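Local coordinates for protein malonate decarboxylase subunit alpha (Acinetobacter baumannii ATCC 17978, PDB 6MPR) that probably transfers the acyl carrier protein from an acetyl to a malonyl group in malonate decarboxylase, so that malonate can be decarboxylated while bound as its thioester, at residues Leu75-Ala80 with Val224-Phe229; Asn35-Gly40 with Ile48-Glu53; Pro443-Arg448 with Thr473-Glu478; Gly366-Val371 with Ser377-Lys382; Leu279-Tyr284 with Thr312-Ser317. All blocks are in the same frame, centred on the assembly; numbering follows the deposited sequence.

Overall arrangement
The five contacts fall into three places of one chain. Interactions 2 and 1 come first and touch each other, their centres 14 Å apart, where helices 48-55 and 73-79 pack beside the parallel sheet that holds strands 42-43 and 221-224. Interactions 5, 4 and 3 follow in that order and belong to the second, mixed sheet and its surroundings. Interactions 3 and 4 lie 10 Å apart between centres and share backbone bonds between residues 443-448 and 366-371, whereas the centre of interaction 5 is about 28 Å from that of interaction 3. With about 42 Å between the centres of interactions 1 and 3, the contacts sample two separate sheets of the subunit.

Interaction 1 of 5, residues Leu75-Ala80 with Val224-Phe229; sequences LSRSLA and VADQPF
Arg77 and Asp226 meet head on, a guanidinium and a carboxylate reaching towards each other from opposite directions and lying nearly in one plane, 19° apart. The grip is end-on: the two terminal nitrogens of the arginine each take one carboxylate oxygen. NH1 of Arg77 stands 2.8 Å from OD2 of Asp226, and NH2 of Arg77 is 2.9 Å from OD1 of Asp226 in a bond that is almost straight at 176°. Both oxygens accept through their syn lone pairs, so the pair is a bidentate salt bridge that fixes the rotation of both flat groups at once. The arginine gets there by a bend in the middle of its chain, where chi3 of -84° turns the guanidinium out of the line of the methylenes. Beside the bridge, CG of Gln227 approaches NH2 of Arg77 obliquely at 3.9 Å, a touch of aliphatic carbon next to the charged group. NH2 has a second carboxylate partner in Asp73, one turn back on the same helix, and two carboxylates around one guanidinium would probably stabilise its charge and hold its orientation. The contact lies at the surface of the subunit and is a clear case of a salt bridge joining elements distant in sequence. It ties helix 73-79 to the loop that leaves strand 221-224 of the parallel sheet, where Ala225 still bonds through its backbone to Val199 at the end of the adjacent strand 194-199, while helix 100-107 packs along the same helix through Glu101 and His102.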
# COMPACT_ATOMS: atom_id res chain seq x y z
N LEU A 75 19.71 14.44 15.15
CA LEU A 75 18.48 14.71 15.90
C LEU A 75 18.25 13.68 16.99
O LEU A 75 17.84 14.03 18.10
CB LEU A 75 17.27 14.77 14.96
CG LEU A 75 17.27 15.90 13.92
CD1 LEU A 75 16.00 15.87 13.04
CD2 LEU A 75 17.46 17.26 14.58
N SER A 76 18.52 12.40 16.71
CA SER A 76 18.32 11.38 17.74
C SER A 76 19.33 11.52 18.88
O SER A 76 18.95 11.40 20.05
CB SER A 76 18.35 9.97 17.13
OG SER A 76 19.58 9.71 16.46
N ARG A 77 20.60 11.79 18.57
CA ARG A 77 21.58 12.02 19.63
C ARG A 77 21.21 13.25 20.45
O ARG A 77 21.37 13.26 21.68
CB ARG A 77 23.00 12.18 19.05
CG ARG A 77 23.63 10.88 18.55
CD ARG A 77 25.07 11.09 18.04
NE ARG A 77 25.12 11.55 16.65
CZ ARG A 77 25.46 12.79 16.29
NH1 ARG A 77 25.79 13.69 17.21
NH2 ARG A 77 25.49 13.14 15.01
N SER A 78 20.69 14.29 19.78
CA SER A 78 20.31 15.50 20.49
C SER A 78 19.08 15.25 21.36
O SER A 78 19.04 15.68 22.53
CB SER A 78 20.04 16.65 19.50
OG SER A 78 21.21 17.02 18.76
N LEU A 79 18.07 14.56 20.83
CA LEU A 79 16.88 14.27 21.62
C LEU A 79 17.24 13.52 22.90
O LEU A 79 16.70 13.80 23.97
CB LEU A 79 15.89 13.47 20.77
CG LEU A 79 14.54 13.17 21.43
CD1 LEU A 79 13.79 14.46 21.70
CD2 LEU A 79 13.71 12.25 20.54
N ALA A 80 18.19 12.58 22.81
CA ALA A 80 18.62 11.83 23.99
C ALA A 80 19.39 12.68 25.00
O ALA A 80 19.64 12.19 26.10
CB ALA A 80 19.48 10.64 23.56
N VAL A 224 21.54 22.25 10.26
CA VAL A 224 22.72 21.61 9.70
C VAL A 224 23.28 20.65 10.74
O VAL A 224 23.58 21.04 11.87
CB VAL A 224 23.77 22.66 9.28
CG1 VAL A 224 25.03 21.97 8.74
CG2 VAL A 224 23.19 23.59 8.24
N ALA A 225 23.40 19.37 10.36
CA ALA A 225 23.87 18.38 11.32
C ALA A 225 25.34 18.62 11.66
O ALA A 225 26.09 19.20 10.88
CB ALA A 225 23.70 16.97 10.75
N ASP A 226 25.75 18.14 12.84
CA ASP A 226 27.15 18.28 13.23
C ASP A 226 28.04 17.46 12.31
O ASP A 226 29.24 17.76 12.19
CB ASP A 226 27.38 17.87 14.69
CG ASP A 226 26.81 16.48 15.04
OD1 ASP A 226 26.15 15.85 14.19
OD2 ASP A 226 27.02 16.03 16.19
N GLN A 227 27.48 16.45 11.66
CA GLN A 227 28.21 15.61 10.72
C GLN A 227 27.18 14.94 9.82
O GLN A 227 26.00 14.88 10.18
CB GLN A 227 29.06 14.57 11.46
CG GLN A 227 28.23 13.63 12.34
CD GLN A 227 29.10 12.68 13.11
OE1 GLN A 227 28.87 11.48 13.12
NE2 GLN A 227 30.12 13.22 13.77
N PRO A 228 27.58 14.48 8.64
CA PRO A 228 26.59 13.96 7.68
C PRO A 228 25.77 12.83 8.29
O PRO A 228 26.28 12.07 9.13
CB PRO A 228 27.45 13.45 6.52
CG PRO A 228 28.70 14.28 6.60
CD PRO A 228 28.94 14.50 8.07
N PHE A 229 24.51 12.73 7.87
CA PHE A 229 23.62 11.72 8.45
C PHE A 229 24.20 10.32 8.31
O PHE A 229 24.87 9.99 7.32
CB PHE A 229 22.19 11.79 7.84
CG PHE A 229 22.07 11.41 6.37
CD1 PHE A 229 22.11 10.08 5.95
CD2 PHE A 229 21.82 12.38 5.41
CE1 PHE A 229 21.97 9.74 4.61
CE2 PHE A 229 21.68 12.07 4.07
CZ PHE A 229 21.75 10.73 3.66

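Interaction 2 of 5, residues Asn35-Gly40 with Ile48-Glu53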
# COMPACT_ATOMS: atom_id res chain seq x y z
N ASN A 35 11.10 30.53 17.66
CA ASN A 35 11.66 31.42 16.65
C ASN A 35 12.66 32.41 17.22
O ASN A 35 13.49 32.94 16.48
CB ASN A 35 10.55 32.18 15.92
CG ASN A 35 9.83 31.33 14.88
OD1 ASN A 35 10.35 30.31 14.42
ND2 ASN A 35 8.64 31.77 14.49
N GLN A 36 12.60 32.69 18.53
CA GLN A 36 13.60 33.55 19.12
C GLN A 36 15.00 32.95 19.04
O GLN A 36 15.99 33.69 19.16
CB GLN A 36 13.26 33.85 20.58
CG GLN A 36 13.57 32.69 21.51
CD GLN A 36 13.14 32.97 22.94
OE1 GLN A 36 13.74 33.81 23.62
NE2 GLN A 36 12.10 32.28 23.40
N TYR A 37 15.12 31.64 18.85
CA TYR A 37 16.41 30.97 18.77
C TYR A 37 16.86 30.68 17.35
O TYR A 37 18.01 30.28 17.15
CB TYR A 37 16.39 29.65 19.55
CG TYR A 37 15.96 29.80 20.98
CD1 TYR A 37 16.77 30.47 21.90
CD2 TYR A 37 14.76 29.27 21.43
CE1 TYR A 37 16.38 30.61 23.21
CE2 TYR A 37 14.36 29.42 22.75
CZ TYR A 37 15.18 30.09 23.63
OH TYR A 37 14.82 30.24 24.95
N THR A 38 15.99 30.86 16.36
CA THR A 38 16.32 30.48 14.99
C THR A 38 16.48 31.72 14.12
O THR A 38 16.12 32.84 14.48
CB THR A 38 15.23 29.58 14.39
OG1 THR A 38 14.04 30.34 14.21
CG2 THR A 38 14.96 28.37 15.30
N ASP A 39 17.07 31.47 12.95
CA ASP A 39 17.12 32.46 11.88
C ASP A 39 16.10 32.00 10.84
O ASP A 39 16.42 31.32 9.87
CB ASP A 39 18.54 32.57 11.32
CG ASP A 39 19.55 32.92 12.40
OD1 ASP A 39 19.34 33.92 13.12
OD2 ASP A 39 20.55 32.19 12.54
N GLY A 40 14.85 32.36 11.09
CA GLY A 40 13.75 31.87 10.29
C GLY A 40 13.58 30.37 10.46
O GLY A 40 13.40 29.88 11.58
N ILE A 48 20.25 23.15 19.07
CA ILE A 48 19.24 22.15 18.74
C ILE A 48 18.54 21.62 19.99
O ILE A 48 17.33 21.39 19.98
CB ILE A 48 19.87 21.02 17.90
CG1 ILE A 48 18.81 20.01 17.42
CG2 ILE A 48 20.99 20.32 18.67
CD1 ILE A 48 17.75 20.60 16.53
N ILE A 49 19.28 21.43 21.09
CA ILE A 49 18.68 20.80 22.27
C ILE A 49 17.62 21.71 22.88
O ILE A 49 16.51 21.27 23.21
CB ILE A 49 19.75 20.42 23.30
CG1 ILE A 49 20.52 19.19 22.82
CG2 ILE A 49 19.08 20.15 24.66
CD1 ILE A 49 21.86 18.99 23.52
N LYS A 50 17.94 22.99 23.03
CA LYS A 50 16.97 23.94 23.55
C LYS A 50 15.75 24.03 22.65
O LYS A 50 14.61 24.13 23.12
CB LYS A 50 17.61 25.32 23.73
CG LYS A 50 16.67 26.37 24.30
CD LYS A 50 16.45 26.16 25.80
CE LYS A 50 15.60 27.26 26.40
NZ LYS A 50 15.43 27.07 27.87
N VAL A 51 15.96 23.97 21.33
CA VAL A 51 14.83 24.08 20.42
C VAL A 51 13.96 22.82 20.49
O VAL A 51 12.73 22.90 20.45
CB VAL A 51 15.31 24.38 18.99
CG1 VAL A 51 14.15 24.27 18.01
CG2 VAL A 51 15.93 25.78 18.92
N LEU A 52 14.58 21.63 20.59
CA LEU A 52 13.80 20.40 20.79
C LEU A 52 12.94 20.48 22.05
O LEU A 52 11.77 20.07 22.04
CB LEU A 52 14.71 19.16 20.85
CG LEU A 52 15.41 18.75 19.56
CD1 LEU A 52 16.36 17.57 19.79
CD2 LEU A 52 14.41 18.39 18.46
N GLU A 53 13.51 20.98 23.15
CA GLU A 53 12.78 21.15 24.40
C GLU A 53 11.67 22.20 24.30
O GLU A 53 10.84 22.29 25.22
CB GLU A 53 13.75 21.54 25.51
CG GLU A 53 14.68 20.41 25.93
CD GLU A 53 15.75 20.87 26.89
OE1 GLU A 53 16.45 19.98 27.44
OE2 GLU A 53 15.90 22.10 27.12
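Tyr37 reaches from the turn after helix 22-34 across to helix 48-55, and its atoms meet Val51 first and Lys50 beyond it. CB comes first, resting 3.9 Å from CG2 of Val51, a buried methyl that the helix presents beside strand 42-43, where Val51 also touches Ile43. Beyond CB the ring is held between two aliphatic chains. Over the centre of one face lies CG of its own neighbour Gln36, 3.5 Å above the plane. Over the opposite face stands CG of Lys50, displaced towards the rim near CE2 and CZ; it is 4.2 Å from the centroid of the Tyr37 ring and 18° off the ring normal, the geometry of a CH-pi contact. At the tip, the hydroxyl OH of Tyr37 comes to 3.4 Å from CE of Lys50. The lysine can serve both ring and hydroxyl because its chain bends once, at chi2 (75°), and then runs extended along the outer part of the tyrosine. Nearby, Thr38 OG1 donates a 2.7 Å hydrogen bond to Gly40 O, which bridges the residues just after the tyrosine. No hydrogen bond passes between the two segments, so the contact probably rests on apolar packing and the CH-pi approach of Lys50 CG. The carbon CE sits next to the ammonium nitrogen, and its hydrogens are probably polarised by it, which would make its approach to the phenolic oxygen mildly favourable.

Interaction 3 of 5, residues Pro443-Arg448 with Thr473-Glu478; sequences PTFVDR and THLLTE
Phe445 lies in an extended but irregular backbone (phi -90°, psi 122°) and directs its ring at Leu475 and Thr477, alternate residues of strand 474-477. The two segments belong to one beta-alpha-beta crossover: the chain leaves strand 429-433, passes through residues 443-448 and helix 450-458, and returns as the parallel neighbour 474-477, in keeping with the Rossmann-like clan of this family. The outer end of the Phe445 ring does the touching. CE1 of Phe445 is 3.7 Å from CD2 of Leu475, which comes up obliquely, while the other leucine methyl, CD1, lies in the ring plane at the edge, 3.9 Å from CZ. One methyl thus lies in the ring plane and the other approaches at a slant. With CG of Leu475 anti to the backbone N (chi1 179°) and chi2 near 60°, the methyl-bearing end reaches the ring. Val371 of the nearby hairpin packs against the same phenylalanine. Leu476, between the two contact residues, faces the other way, onto helix 244-261. The hydroxyl of Thr477 is bound to the carbonyl of Val500, an arrangement that leaves its methyl to face the aromatic group. That methyl, Thr477 CG2, meets the edge of the ring near its plane, 3.8 Å from CZ of Phe445.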
# COMPACT_ATOMS: atom_id res chain seq x y z
N PRO A 443 18.79 -25.50 14.63
CA PRO A 443 17.89 -25.91 13.55
C PRO A 443 16.97 -24.78 13.12
O PRO A 443 16.49 -23.99 13.93
CB PRO A 443 17.11 -27.07 14.16
CG PRO A 443 17.26 -26.92 15.62
CD PRO A 443 18.59 -26.31 15.84
N THR A 444 16.74 -24.70 11.80
CA THR A 444 15.73 -23.78 11.30
C THR A 444 14.34 -24.31 11.57
O THR A 444 13.44 -23.56 11.99
CB THR A 444 15.92 -23.56 9.81
OG1 THR A 444 17.23 -23.05 9.57
CG2 THR A 444 14.88 -22.59 9.30
N PHE A 445 14.14 -25.60 11.36
CA PHE A 445 12.84 -26.22 11.51
C PHE A 445 12.69 -26.70 12.94
O PHE A 445 13.52 -27.49 13.43
CB PHE A 445 12.68 -27.34 10.48
CG PHE A 445 12.66 -26.82 9.07
CD1 PHE A 445 11.50 -26.27 8.54
CD2 PHE A 445 13.82 -26.80 8.31
CE1 PHE A 445 11.47 -25.76 7.26
CE2 PHE A 445 13.81 -26.27 7.03
CZ PHE A 445 12.63 -25.76 6.50
N VAL A 446 11.66 -26.20 13.62
CA VAL A 446 11.42 -26.45 15.04
C VAL A 446 9.97 -26.85 15.25
O VAL A 446 9.08 -26.41 14.51
CB VAL A 446 11.74 -25.22 15.91
CG1 VAL A 446 13.22 -24.87 15.85
CG2 VAL A 446 10.87 -24.03 15.48
N ASP A 447 9.73 -27.67 16.27
CA ASP A 447 8.36 -28.03 16.63
C ASP A 447 7.57 -26.82 17.13
O ASP A 447 6.36 -26.73 16.90
CB ASP A 447 8.36 -29.13 17.69
CG ASP A 447 8.84 -30.46 17.15
OD1 ASP A 447 8.64 -30.75 15.95
OD2 ASP A 447 9.43 -31.24 17.94
N ARG A 448 8.23 -25.89 17.82
CA ARG A 448 7.57 -24.75 18.42
C ARG A 448 8.41 -23.50 18.21
O ARG A 448 9.59 -23.48 18.60
CB ARG A 448 7.33 -24.99 19.92
CG ARG A 448 6.75 -23.83 20.70
CD ARG A 448 6.84 -24.10 22.20
NE ARG A 448 6.26 -23.03 23.01
CZ ARG A 448 4.97 -22.97 23.33
NH1 ARG A 448 4.14 -23.91 22.90
NH2 ARG A 448 4.51 -21.96 24.07
N THR A 473 3.97 -20.22 -0.52
CA THR A 473 3.70 -21.09 -1.66
C THR A 473 4.84 -22.08 -1.93
O THR A 473 4.60 -23.17 -2.46
CB THR A 473 3.44 -20.26 -2.92
OG1 THR A 473 4.58 -19.43 -3.22
CG2 THR A 473 2.21 -19.39 -2.74
N HIS A 474 6.07 -21.73 -1.55
CA HIS A 474 7.25 -22.55 -1.84
C HIS A 474 8.18 -22.55 -0.64
O HIS A 474 8.57 -21.48 -0.17
CB HIS A 474 8.02 -22.03 -3.05
CG HIS A 474 7.26 -22.06 -4.34
ND1 HIS A 474 6.24 -21.17 -4.64
CD2 HIS A 474 7.36 -22.88 -5.42
CE1 HIS A 474 5.77 -21.42 -5.84
NE2 HIS A 474 6.42 -22.47 -6.34
N LEU A 475 8.61 -23.74 -0.20
CA LEU A 475 9.68 -23.90 0.79
C LEU A 475 10.90 -24.47 0.09
O LEU A 475 10.84 -25.58 -0.46
CB LEU A 475 9.26 -24.82 1.93
CG LEU A 475 10.30 -25.08 3.02
CD1 LEU A 475 10.74 -23.77 3.71
CD2 LEU A 475 9.74 -26.04 4.04
N LEU A 476 12.02 -23.74 0.12
CA LEU A 476 13.24 -24.12 -0.58
C LEU A 476 14.38 -24.24 0.42
O LEU A 476 14.73 -23.26 1.08
CB LEU A 476 13.57 -23.08 -1.65
CG LEU A 476 14.98 -23.10 -2.24
CD1 LEU A 476 15.25 -24.46 -2.85
CD2 LEU A 476 15.11 -21.99 -3.26
N THR A 477 14.96 -25.44 0.53
CA THR A 477 16.12 -25.69 1.39
C THR A 477 17.24 -26.28 0.55
O THR A 477 17.09 -26.51 -0.66
CB THR A 477 15.80 -26.65 2.55
OG1 THR A 477 15.71 -27.99 2.04
CG2 THR A 477 14.49 -26.28 3.24
N GLU A 478 18.37 -26.57 1.20
CA GLU A 478 19.44 -27.26 0.49
C GLU A 478 19.06 -28.69 0.12
O GLU A 478 19.76 -29.33 -0.67
CB GLU A 478 20.74 -27.21 1.31
CG GLU A 478 20.87 -28.24 2.44
CD GLU A 478 20.23 -27.80 3.75
OE1 GLU A 478 19.44 -26.82 3.75
OE2 GLU A 478 20.52 -28.44 4.79

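Interaction 4 of 5, residues Gly366-Val371 with Ser377-Lys382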
# COMPACT_ATOMS: atom_id res chain seq x y z
N GLY A 366 12.80 -14.92 0.48
CA GLY A 366 13.70 -14.50 1.53
C GLY A 366 13.88 -15.62 2.53
O GLY A 366 13.41 -16.74 2.32
N ALA A 367 14.55 -15.30 3.63
CA ALA A 367 14.86 -16.32 4.61
C ALA A 367 14.31 -15.93 5.97
O ALA A 367 13.70 -14.88 6.16
CB ALA A 367 16.37 -16.56 4.70
N THR A 368 14.55 -16.81 6.94
CA THR A 368 14.02 -16.66 8.28
C THR A 368 14.88 -17.48 9.22
O THR A 368 15.68 -18.31 8.78
CB THR A 368 12.57 -17.11 8.33
OG1 THR A 368 12.06 -16.95 9.65
CG2 THR A 368 12.49 -18.57 7.96
N LEU A 369 14.73 -17.24 10.53
CA LEU A 369 15.53 -18.06 11.44
C LEU A 369 14.81 -19.33 11.86
O LEU A 369 15.46 -20.35 12.07
CB LEU A 369 15.95 -17.27 12.69
CG LEU A 369 16.91 -16.11 12.46
CD1 LEU A 369 17.29 -15.49 13.80
CD2 LEU A 369 18.14 -16.58 11.69
N GLN A 370 13.48 -19.27 12.04
CA GLN A 370 12.71 -20.41 12.52
C GLN A 370 11.48 -20.63 11.66
O GLN A 370 10.85 -19.68 11.20
CB GLN A 370 12.29 -20.23 13.97
CG GLN A 370 13.43 -20.39 14.98
CD GLN A 370 12.90 -20.53 16.40
OE1 GLN A 370 11.79 -20.10 16.70
NE2 GLN A 370 13.68 -21.18 17.26
N VAL A 371 11.15 -21.90 11.45
CA VAL A 371 9.98 -22.33 10.68
C VAL A 371 9.41 -23.53 11.42
O VAL A 371 10.16 -24.45 11.76
CB VAL A 371 10.36 -22.72 9.23
CG1 VAL A 371 9.14 -23.21 8.44
CG2 VAL A 371 11.02 -21.55 8.52
N SER A 377 6.71 -18.78 10.18
CA SER A 377 8.10 -18.37 10.09
C SER A 377 8.33 -17.12 10.93
O SER A 377 7.52 -16.19 10.91
CB SER A 377 8.50 -18.10 8.63
OG SER A 377 8.38 -19.27 7.83
N SER A 378 9.43 -17.10 11.68
CA SER A 378 9.76 -15.91 12.46
C SER A 378 11.26 -15.84 12.68
O SER A 378 11.96 -16.86 12.64
CB SER A 378 9.02 -15.91 13.80
OG SER A 378 9.39 -14.79 14.57
N THR A 379 11.75 -14.63 12.89
CA THR A 379 13.13 -14.42 13.32
C THR A 379 13.22 -14.01 14.79
O THR A 379 14.33 -13.83 15.30
CB THR A 379 13.84 -13.38 12.45
OG1 THR A 379 13.11 -12.14 12.50
CG2 THR A 379 13.94 -13.87 10.99
N VAL A 380 12.09 -13.87 15.48
CA VAL A 380 12.13 -13.60 16.92
C VAL A 380 12.60 -14.86 17.64
O VAL A 380 12.12 -15.97 17.36
CB VAL A 380 10.75 -13.14 17.41
CG1 VAL A 380 10.67 -13.15 18.94
CG2 VAL A 380 10.41 -11.75 16.86
N THR A 381 13.57 -14.70 18.53
CA THR A 381 14.00 -15.80 19.39
C THR A 381 13.95 -15.34 20.84
O THR A 381 13.75 -14.16 21.15
CB THR A 381 15.41 -16.31 19.04
OG1 THR A 381 16.35 -15.22 19.08
CG2 THR A 381 15.43 -16.96 17.66
N LYS A 382 14.15 -16.30 21.75
CA LYS A 382 13.99 -16.04 23.17
C LYS A 382 14.85 -14.85 23.62
O LYS A 382 16.05 -14.78 23.33
CB LYS A 382 14.36 -17.30 23.96
CG LYS A 382 14.04 -17.22 25.45
CD LYS A 382 14.48 -18.50 26.18
CE LYS A 382 13.82 -18.62 27.55
NZ LYS A 382 14.05 -17.41 28.39
O HOH W 1 10.32 -17.77 16.57
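With chi1 of -66° at Leu369, CG lies anti to the carbonyl carbon, and the same relation holds for the methyl CG2 of Thr379; the two groups thereby meet 4.0 Å apart (Leu369 CG to Thr379 CG2), their side chains crossing at about a right angle. They flank the open end of a short beta hairpin, strands 370-371 and 377-378. Gln370 and Ser378 form its antiparallel hydrogen-bonded pair: Gln370 N gives to Ser378 O at 2.9 Å, and Ser378 N returns to Gln370 O at 3.0 Å. The latter oxygen also takes a CA-H contact from Ser377 CA at 3.2 Å. Val371 faces Ser377 as the non-hydrogen-bonded pair. Past the strand, Val380 N donates to Ser378 OG at 3.0 Å, an ST turn that redirects the chain, and this hydroxyl is also bonded to the carbonyl of Pro464. The extended side chain of Gln370 runs alongside to the turn, where its OE1 is also held by the backbone of Asp450 at the start of helix 450-458. One water completes the link, donating to Gln370 OE1 at 2.8 Å and to Val380 O at 2.7 Å.

Interaction 5 of 5, residues Leu279-Tyr284 with Thr312-Ser317; sequences LILPTY and TGWVES
Pro282 and Thr312 mark the closest approach of the two backbones, their CA atoms 6.7 Å apart, with the first on a helix and the second where another helix has just ended. Residues 281-284 make a wider pi-type turn, and the helix is kinked where the regular bonds of Pro282 and Thr283 are missing; Pro282 has no N-H, and Thr283 N turns to Ile280 O. On the other side Gly313 closes helix 307-311 with a Schellman motif, its phi of 91° suiting glycine. The chain then delivers Trp314, whose indole lies against the kinked turn. One face of it is covered by Leu281, with CB above the ring and the carbonyl carbon 3.7 Å from the plane; the carbonyl oxygen of Leu281 is 3.1 Å from CZ2 of Trp314. Farther round, CD2 of Leu281 packs 4.0 Å from CZ3 of Trp314. Pro282 CA comes to 3.7 Å from NE1 of Trp314, and its ring carbon CB also meets OG1 of Thr312 at 3.6 Å, a hydroxyl already engaged by Pro308 O. NE1 of Trp314 donates to a water at 2.9 Å, placed in the indole plane, which in turn binds Pro282 O only weakly. The contact wedges helix 272-287 against the junction between helix 307-311 and strand 317-319, the edge strand of the mixed sheet within this chain, while Ile280 packs onto helix 244-261.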
# COMPACT_ATOMS: atom_id res chain seq x y z
N LEU A 279 23.73 -13.54 -8.91
CA LEU A 279 25.04 -13.73 -9.54
C LEU A 279 25.12 -14.94 -10.47
O LEU A 279 26.08 -15.03 -11.25
CB LEU A 279 26.13 -13.84 -8.47
CG LEU A 279 26.44 -12.50 -7.81
CD1 LEU A 279 27.38 -12.67 -6.61
CD2 LEU A 279 27.03 -11.53 -8.83
N ILE A 280 24.15 -15.85 -10.45
CA ILE A 280 24.18 -16.95 -11.40
C ILE A 280 23.11 -16.82 -12.48
O ILE A 280 23.07 -17.65 -13.39
CB ILE A 280 24.09 -18.34 -10.73
CG1 ILE A 280 22.71 -18.62 -10.15
CG2 ILE A 280 25.20 -18.54 -9.70
CD1 ILE A 280 22.52 -20.05 -9.71
N LEU A 281 22.26 -15.80 -12.43
CA LEU A 281 21.42 -15.54 -13.60
C LEU A 281 22.24 -15.42 -14.88
O LEU A 281 21.89 -16.09 -15.86
CB LEU A 281 20.57 -14.28 -13.37
CG LEU A 281 19.35 -14.47 -12.48
CD1 LEU A 281 18.74 -13.10 -12.22
CD2 LEU A 281 18.35 -15.41 -13.16
N PRO A 282 23.33 -14.65 -14.94
CA PRO A 282 24.04 -14.51 -16.22
C PRO A 282 24.87 -15.71 -16.62
O PRO A 282 25.44 -15.71 -17.72
CB PRO A 282 24.94 -13.28 -15.99
CG PRO A 282 24.38 -12.60 -14.76
CD PRO A 282 23.87 -13.72 -13.93
N THR A 283 24.99 -16.72 -15.76
CA THR A 283 25.74 -17.93 -16.08
C THR A 283 24.80 -19.13 -16.15
O THR A 283 24.51 -19.61 -17.25
CB THR A 283 26.84 -18.17 -15.04
OG1 THR A 283 26.26 -18.17 -13.73
CG2 THR A 283 27.91 -17.09 -15.11
N TYR A 284 24.30 -19.60 -15.02
CA TYR A 284 23.36 -20.72 -15.04
C TYR A 284 22.06 -20.33 -15.74
O TYR A 284 21.53 -21.10 -16.55
CB TYR A 284 23.08 -21.17 -13.61
CG TYR A 284 22.12 -22.32 -13.50
CD1 TYR A 284 22.44 -23.57 -14.01
CD2 TYR A 284 20.90 -22.17 -12.84
CE1 TYR A 284 21.55 -24.64 -13.89
CE2 TYR A 284 20.01 -23.23 -12.71
CZ TYR A 284 20.34 -24.46 -13.24
OH TYR A 284 19.46 -25.51 -13.12
N THR A 312 24.47 -7.63 -18.28
CA THR A 312 24.22 -8.59 -19.35
C THR A 312 22.80 -8.52 -19.90
O THR A 312 22.44 -9.34 -20.75
CB THR A 312 24.50 -10.02 -18.89
OG1 THR A 312 23.80 -10.27 -17.66
CG2 THR A 312 25.99 -10.25 -18.68
N GLY A 313 21.99 -7.57 -19.44
CA GLY A 313 20.69 -7.32 -20.04
C GLY A 313 19.52 -8.09 -19.45
O GLY A 313 18.45 -8.09 -20.06
N TRP A 314 19.68 -8.73 -18.29
CA TRP A 314 18.55 -9.43 -17.67
C TRP A 314 17.58 -8.45 -17.03
O TRP A 314 16.36 -8.66 -17.08
CB TRP A 314 19.03 -10.40 -16.60
CG TRP A 314 19.69 -11.60 -17.14
CD1 TRP A 314 20.95 -11.67 -17.66
CD2 TRP A 314 19.15 -12.93 -17.19
NE1 TRP A 314 21.22 -12.96 -18.06
CE2 TRP A 314 20.14 -13.75 -17.77
CE3 TRP A 314 17.93 -13.49 -16.80
CZ2 TRP A 314 19.93 -15.11 -17.99
CZ3 TRP A 314 17.73 -14.84 -17.02
CH2 TRP A 314 18.72 -15.64 -17.61
N VAL A 315 18.11 -7.41 -16.41
CA VAL A 315 17.35 -6.55 -15.51
C VAL A 315 16.86 -5.35 -16.31
O VAL A 315 17.65 -4.49 -16.70
CB VAL A 315 18.19 -6.09 -14.32
CG1 VAL A 315 17.38 -5.15 -13.45
CG2 VAL A 315 18.68 -7.29 -13.50
N GLU A 316 15.54 -5.26 -16.50
CA GLU A 316 14.95 -4.19 -17.29
C GLU A 316 14.58 -2.97 -16.48
O GLU A 316 14.66 -1.84 -16.99
CB GLU A 316 13.73 -4.72 -18.05
CG GLU A 316 14.22 -5.67 -19.15
CD GLU A 316 13.12 -6.40 -19.89
OE1 GLU A 316 13.45 -7.38 -20.58
OE2 GLU A 316 11.93 -5.99 -19.79
N SER A 317 14.20 -3.15 -15.22
CA SER A 317 13.77 -2.03 -14.39
C SER A 317 13.99 -2.39 -12.93
O SER A 317 13.80 -3.55 -12.52
CB SER A 317 12.30 -1.70 -14.64
OG SER A 317 11.45 -2.73 -14.16
O HOH W 2 23.47 -13.76 -19.64